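Local coordinates for protein putative metallopeptidase (Shewanella baltica OS155, PDB 3IEH) that is a putative zinc-dependent metallopeptidase of the M14 family, probably acting as a metallocarboxypeptidase or a related hydrolase, at residues Gln34-Leu39 with His88-Ala93; Gly50-Ser55 with Val109-Phe114. All blocks are in the same frame, centred on the assembly; numbering follows the deposited sequence.

Contact 1 (Gln34-Leu39 with His88-Ala93)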
loop_
_atom_site.group_PDB
_atom_site.type_symbol
_atom_site.label_atom_id
_atom_site.label_comp_id
_atom_site.label_asym_id
_atom_site.label_seq_id
_atom_site.Cartn_x
_atom_site.Cartn_y
_atom_site.Cartn_z
ATOM N N GLN A 34 8.519 -16.977 4.154
ATOM C CA GLN A 34 8.157 -17.822 5.297
ATOM C C GLN A 34 6.722 -17.556 5.736
ATOM O O GLN A 34 5.959 -18.489 5.954
ATOM C CB GLN A 34 9.137 -17.696 6.470
ATOM C CG GLN A 34 10.518 -18.376 6.237
ATOM N N GLU A 35 6.342 -16.288 5.824
ATOM C CA GLU A 35 4.980 -15.930 6.230
ATOM C C GLU A 35 3.909 -16.350 5.215
ATOM O O GLU A 35 2.850 -16.808 5.611
ATOM C CB GLU A 35 4.868 -14.435 6.570
ATOM C CG GLU A 35 5.616 -14.064 7.830
ATOM C CD GLU A 35 5.183 -14.905 9.037
ATOM O OE1 GLU A 35 3.982 -15.204 9.146
ATOM O OE2 GLU A 35 6.027 -15.280 9.881
HETATM N N MSE A 36 4.209 -16.222 3.925
HETATM C CA MSE A 36 3.297 -16.608 2.847
HETATM C C MSE A 36 3.084 -18.110 2.813
HETATM O O MSE A 36 1.968 -18.560 2.559
HETATM C CB MSE A 36 3.865 -16.190 1.480
HETATM C CG MSE A 36 4.033 -14.700 1.237
HETATM SE SE MSE A 36 2.376 -13.703 1.287
HETATM C CE MSE A 36 2.011 -13.878 3.151
ATOM N N THR A 37 4.168 -18.871 3.032
ATOM C CA THR A 37 4.132 -20.337 3.021
ATOM C C THR A 37 3.392 -20.855 4.252
ATOM O O THR A 37 2.620 -21.799 4.146
ATOM C CB THR A 37 5.553 -20.970 2.955
ATOM O OG1 THR A 37 6.207 -20.553 1.757
ATOM C CG2 THR A 37 5.480 -22.500 2.925
ATOM N N ARG A 38 3.612 -20.220 5.407
ATOM C CA ARG A 38 2.916 -20.583 6.629
ATOM C C ARG A 38 1.422 -20.271 6.491
ATOM O O ARG A 38 0.609 -20.983 7.023
ATOM C CB ARG A 38 3.506 -19.826 7.829
ATOM C CG ARG A 38 2.662 -19.913 9.119
ATOM C CD ARG A 38 3.297 -19.185 10.311
ATOM N NE ARG A 38 3.105 -17.720 10.255
ATOM C CZ ARG A 38 1.957 -17.088 10.527
ATOM N NH1 ARG A 38 0.854 -17.754 10.855
ATOM N NH2 ARG A 38 1.901 -15.767 10.468
ATOM N N LEU A 39 1.062 -19.196 5.792
ATOM C CA LEU A 39 -0.343 -18.839 5.653
ATOM C C LEU A 39 -1.066 -19.594 4.528
ATOM O O LEU A 39 -2.283 -19.571 4.458
ATOM C CB LEU A 39 -0.501 -17.322 5.472
ATOM C CG LEU A 39 -0.160 -16.512 6.719
ATOM C CD1 LEU A 39 0.123 -15.053 6.289
ATOM C CD2 LEU A 39 -1.283 -16.615 7.814
ATOM N N HIS A 88 5.208 -7.330 9.565
ATOM C CA HIS A 88 4.861 -7.338 10.961
ATOM C C HIS A 88 3.441 -7.870 11.150
ATOM O O HIS A 88 3.193 -8.773 11.957
ATOM C CB HIS A 88 4.951 -5.948 11.552
ATOM C CG HIS A 88 4.593 -5.926 12.992
ATOM N ND1 HIS A 88 3.295 -5.759 13.426
ATOM C CD2 HIS A 88 5.340 -6.152 14.096
ATOM C CE1 HIS A 88 3.267 -5.837 14.743
ATOM N NE2 HIS A 88 4.496 -6.070 15.174
ATOM N N PHE A 89 2.528 -7.301 10.380
ATOM C CA PHE A 89 1.131 -7.692 10.402
ATOM C C PHE A 89 0.922 -9.181 10.123
ATOM O O PHE A 89 0.118 -9.826 10.783
ATOM C CB PHE A 89 0.376 -6.854 9.379
ATOM C CG PHE A 89 -0.964 -7.381 9.033
ATOM C CD1 PHE A 89 -2.076 -7.055 9.808
ATOM C CD2 PHE A 89 -1.136 -8.167 7.902
ATOM C CE1 PHE A 89 -3.324 -7.508 9.470
ATOM C CE2 PHE A 89 -2.386 -8.639 7.556
ATOM C CZ PHE A 89 -3.489 -8.316 8.349
ATOM N N LEU A 90 1.641 -9.719 9.142
ATOM C CA LEU A 90 1.498 -11.117 8.774
ATOM C C LEU A 90 2.034 -12.025 9.854
ATOM O O LEU A 90 1.468 -13.092 10.098
ATOM C CB LEU A 90 2.216 -11.432 7.461
ATOM C CG LEU A 90 1.572 -10.758 6.255
ATOM C CD1 LEU A 90 2.486 -10.888 5.017
ATOM C CD2 LEU A 90 0.146 -11.287 6.018
ATOM N N SER A 91 3.123 -11.606 10.491
ATOM C CA SER A 91 3.739 -12.399 11.541
ATOM C C SER A 91 2.723 -12.600 12.660
ATOM O O SER A 91 2.712 -13.627 13.316
ATOM C CB SER A 91 5.013 -11.743 12.066
ATOM O OG SER A 91 4.708 -10.632 12.882
ATOM N N GLU A 92 1.839 -11.627 12.837
ATOM C CA GLU A 92 0.809 -11.712 13.848
ATOM C C GLU A 92 -0.506 -12.345 13.366
ATOM O O GLU A 92 -1.475 -12.379 14.133
ATOM C CB GLU A 92 0.548 -10.325 14.430
ATOM C CG GLU A 92 1.731 -9.776 15.231
ATOM C CD GLU A 92 1.401 -8.487 15.990
ATOM O OE1 GLU A 92 0.548 -7.695 15.507
ATOM O OE2 GLU A 92 2.012 -8.266 17.068
ATOM N N ALA A 93 -0.536 -12.873 12.139
ATOM C CA ALA A 93 -1.750 -13.442 11.560
ATOM C C ALA A 93 -1.738 -14.956 11.470
ATOM O O ALA A 93 -0.678 -15.566 11.378
ATOM C CB ALA A 93 -1.956 -12.877 10.182
#

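Contact 2 (Gly50-Ser55 with Val109-Phe114)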
loop_
_atom_site.group_PDB
_atom_site.type_symbol
_atom_site.label_atom_id
_atom_site.label_comp_id
_atom_site.label_asym_id
_atom_site.label_seq_id
_atom_site.Cartn_x
_atom_site.Cartn_y
_atom_site.Cartn_z
ATOM N N GLY A 50 14.011 -5.499 -13.108
ATOM C CA GLY A 50 15.387 -5.662 -12.678
ATOM C C GLY A 50 15.679 -6.940 -11.910
ATOM O O GLY A 50 16.297 -6.907 -10.830
ATOM N N LYS A 51 15.228 -8.080 -12.415
ATOM C CA LYS A 51 15.528 -9.351 -11.724
ATOM C C LYS A 51 14.613 -9.681 -10.548
ATOM O O LYS A 51 14.728 -10.744 -9.985
ATOM C CB LYS A 51 17.013 -9.368 -11.266
ATOM C CG LYS A 51 17.295 -9.602 -9.728
ATOM C CD LYS A 51 18.453 -8.744 -9.186
ATOM C CE LYS A 51 19.278 -9.478 -8.122
ATOM N NZ LYS A 51 18.500 -10.467 -7.315
ATOM N N TYR A 52 13.725 -8.785 -10.143
ATOM C CA TYR A 52 12.854 -9.092 -9.016
ATOM C C TYR A 52 11.496 -9.393 -9.569
ATOM O O TYR A 52 11.074 -8.759 -10.516
ATOM C CB TYR A 52 12.761 -7.923 -8.042
ATOM C CG TYR A 52 14.049 -7.621 -7.301
ATOM C CD1 TYR A 52 14.500 -8.468 -6.302
ATOM C CD2 TYR A 52 14.806 -6.487 -7.593
ATOM C CE1 TYR A 52 15.642 -8.212 -5.607
ATOM C CE2 TYR A 52 15.972 -6.212 -6.900
ATOM C CZ TYR A 52 16.373 -7.080 -5.892
ATOM O OH TYR A 52 17.511 -6.868 -5.172
ATOM N N LYS A 53 10.806 -10.378 -9.009
ATOM C CA LYS A 53 9.445 -10.603 -9.443
ATOM C C LYS A 53 8.518 -9.602 -8.703
ATOM O O LYS A 53 8.838 -9.126 -7.603
ATOM C CB LYS A 53 9.012 -12.105 -9.416
ATOM C CG LYS A 53 9.266 -12.937 -8.180
ATOM C CD LYS A 53 9.172 -14.454 -8.470
ATOM N N VAL A 54 7.466 -9.161 -9.392
ATOM C CA VAL A 54 6.421 -8.369 -8.786
ATOM C C VAL A 54 5.205 -9.290 -8.775
ATOM O O VAL A 54 4.599 -9.569 -9.818
ATOM C CB VAL A 54 6.057 -7.124 -9.585
ATOM C CG1 VAL A 54 4.884 -6.409 -8.877
ATOM C CG2 VAL A 54 7.283 -6.208 -9.791
ATOM N N SER A 55 4.856 -9.752 -7.591
ATOM C CA SER A 55 3.823 -10.757 -7.419
ATOM C C SER A 55 2.680 -10.316 -6.526
ATOM O O SER A 55 2.866 -9.512 -5.591
ATOM C CB SER A 55 4.448 -12.017 -6.831
ATOM O OG SER A 55 5.329 -12.615 -7.773
ATOM N N VAL A 109 5.785 -3.440 -4.585
ATOM C CA VAL A 109 5.607 -3.118 -5.997
ATOM C C VAL A 109 6.902 -2.627 -6.704
ATOM O O VAL A 109 7.095 -2.898 -7.891
ATOM C CB VAL A 109 4.433 -2.114 -6.144
ATOM C CG1 VAL A 109 4.332 -1.584 -7.576
ATOM C CG2 VAL A 109 3.100 -2.790 -5.680
ATOM N N ASN A 110 7.798 -1.977 -5.953
ATOM C CA ASN A 110 8.982 -1.313 -6.473
ATOM C C ASN A 110 10.241 -1.835 -5.777
ATOM O O ASN A 110 10.872 -1.110 -4.991
ATOM C CB ASN A 110 8.829 0.204 -6.252
ATOM C CG ASN A 110 9.991 1.023 -6.791
ATOM O OD1 ASN A 110 10.940 0.510 -7.425
ATOM N ND2 ASN A 110 9.927 2.322 -6.535
ATOM N N PRO A 111 10.623 -3.084 -6.068
ATOM C CA PRO A 111 11.804 -3.660 -5.408
ATOM C C PRO A 111 13.121 -2.963 -5.721
ATOM O O PRO A 111 14.008 -2.875 -4.825
ATOM C CB PRO A 111 11.830 -5.117 -5.915
ATOM C CG PRO A 111 10.953 -5.132 -7.136
ATOM C CD PRO A 111 9.917 -4.086 -6.895
ATOM N N THR A 112 13.266 -2.469 -6.950
ATOM C CA THR A 112 14.530 -1.844 -7.328
ATOM C C THR A 112 14.754 -0.539 -6.534
ATOM O O THR A 112 15.858 -0.276 -6.070
ATOM C CB THR A 112 14.667 -1.632 -8.861
ATOM O OG1 THR A 112 13.705 -0.666 -9.316
ATOM C CG2 THR A 112 14.502 -2.976 -9.625
ATOM N N GLY A 113 13.693 0.233 -6.312
ATOM C CA GLY A 113 13.782 1.438 -5.481
ATOM C C GLY A 113 13.999 1.103 -4.020
ATOM O O GLY A 113 14.825 1.739 -3.344
ATOM N N PHE A 114 13.289 0.072 -3.551
ATOM C CA PHE A 114 13.367 -0.423 -2.171
ATOM C C PHE A 114 14.754 -0.895 -1.742
ATOM O O PHE A 114 15.150 -0.675 -0.588
ATOM C CB PHE A 114 12.365 -1.556 -2.016
ATOM C CG PHE A 114 12.266 -2.139 -0.621
ATOM C CD1 PHE A 114 11.342 -1.647 0.290
ATOM C CD2 PHE A 114 13.037 -3.240 -0.251
ATOM C CE1 PHE A 114 11.222 -2.221 1.572
ATOM C CE2 PHE A 114 12.911 -3.823 1.021
ATOM C CZ PHE A 114 12.013 -3.332 1.922
#

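Contact 1 (Gln34-Leu39 with His88-Ala93)
Glu-35 faces Leu-90 where the C-terminal parts of helices 25-39 and 81-91 pack together, and the CA atoms of Glu-35 and Leu-90 are 6.5 Å apart. The next close backbone pair is Leu-39 with Ala-93, and their CA atoms are 8.1 Å apart. The paired residues advance in the same chain direction. This is helix-helix packing in the M14 peptidase fold. Glu-92 has already left helical geometry, so Ala-93 sits on the loop that follows the helix.

The buried layer is aliphatic. Met-36, present as selenomethionine, starts away from the other helix. Bends at chi2 and chi3 bring the terminal methyl back, and Met-36 CE lies 3.6 Å from Leu-90 CD1. The other Leu-90 methyl, CD2, meets Leu-39 CD1 at 3.8 Å. Each branch of Leu-90 thus meets a different residue of helix 25-39. Leu-39 also touches Phe-98. Elsewhere, Phe-89 of helix 81-91 touches helix 253-271.

A polar layer closes the more exposed side. The Arg-38 chain runs extended through chi2 and then turns at chi3 (78°), which carries the guanidinium toward the end of helix 81-91. Within its own helix, Arg-38 forms a salt bridge with Glu-35. NE and NH2 both hold Glu-35 OE1, and the distance from Arg-38 NE to Glu-35 OE1 is 2.9 Å. Leu-90 O lies close to NH2, but the angle is too poor for a hydrogen bond. Across the contact, NH1 and NH2 grip Ala-93 O end-on, near the guanidinium plane. The guanidinium is thus held on two sides of its rim, which probably limits its rotation. Arg-38 NH1 to Ala-93 O measures 2.7 Å, with an N-H...O angle of 143°.

Contact 2 (Gly50-Ser55 with Val109-Phe114)
The beta-hairpin of strands 42-49 and 52-58 packs here on the N-terminus of helix 111-116, mainly through Tyr-52 and Pro-111. Gly-50 and Lys-51 form the tight two-residue turn of the hairpin. Both have positive phi, as in a type I' turn. Tyr-52 and Val-54 direct their CB atoms toward the helix start, and the intervening Lys-53 points away.

Pro-111 is the first residue of the helix, and its ring lies against the root of the Tyr-52 side chain. Pro-111 CG is 3.4 Å from Tyr-52 CB. Pro-111 CB is 3.6 Å from Tyr-52 CG. Thr-112 CG2 comes to the edge of the tyrosine ring, 4.1 Å from Tyr-52 CD2. Thr-112 CG2 also lies 4.2 Å from Gly-50 CA. Thr-112 OG1 is instead hydrogen-bonded to Lys-122 N. Farther along the strand, Val-54 CG2 is 3.8 Å from Val-109 O. No hydrogen bond crosses the contact.

Asn-110 is the N-cap of the helix. Asn-110 OD1 accepts from Gly-113 N at 3.0 Å, with the donor well above the carbonyl plane, and its ND2 is hydrogen-bonded to Phe-75 O. The side chain of Val-109 is about 8 Å from that of the zinc ligand His-170. Asparagine at the N-cap with proline at the first helical position is a classic helix start, and here it sits against an edge hairpin of the mixed M14 sheet.

The centres of contacts 1 and 2 are 20 Å apart, and their nearest atoms are about 8 Å apart without touching. Their segments alternate along the chain: 34-39, 50-55, 88-93, 109-114. Helix 25-39 relates the two. Its last turns form contact 1, while Ile-25 and Tyr-29 near its start touch Tyr-52 of contact 2. Strand 52-58 belongs to the mixed eight-stranded sheet, where it lies beside the outermost strand 42-49. Contact 2 lies closer to the zinc ligands His-76 and His-170, whereas contact 1 is away from the annotated sites. Helix 25-39 thus takes part in contact 1 near its C-terminus and borders contact 2 near its N-terminus.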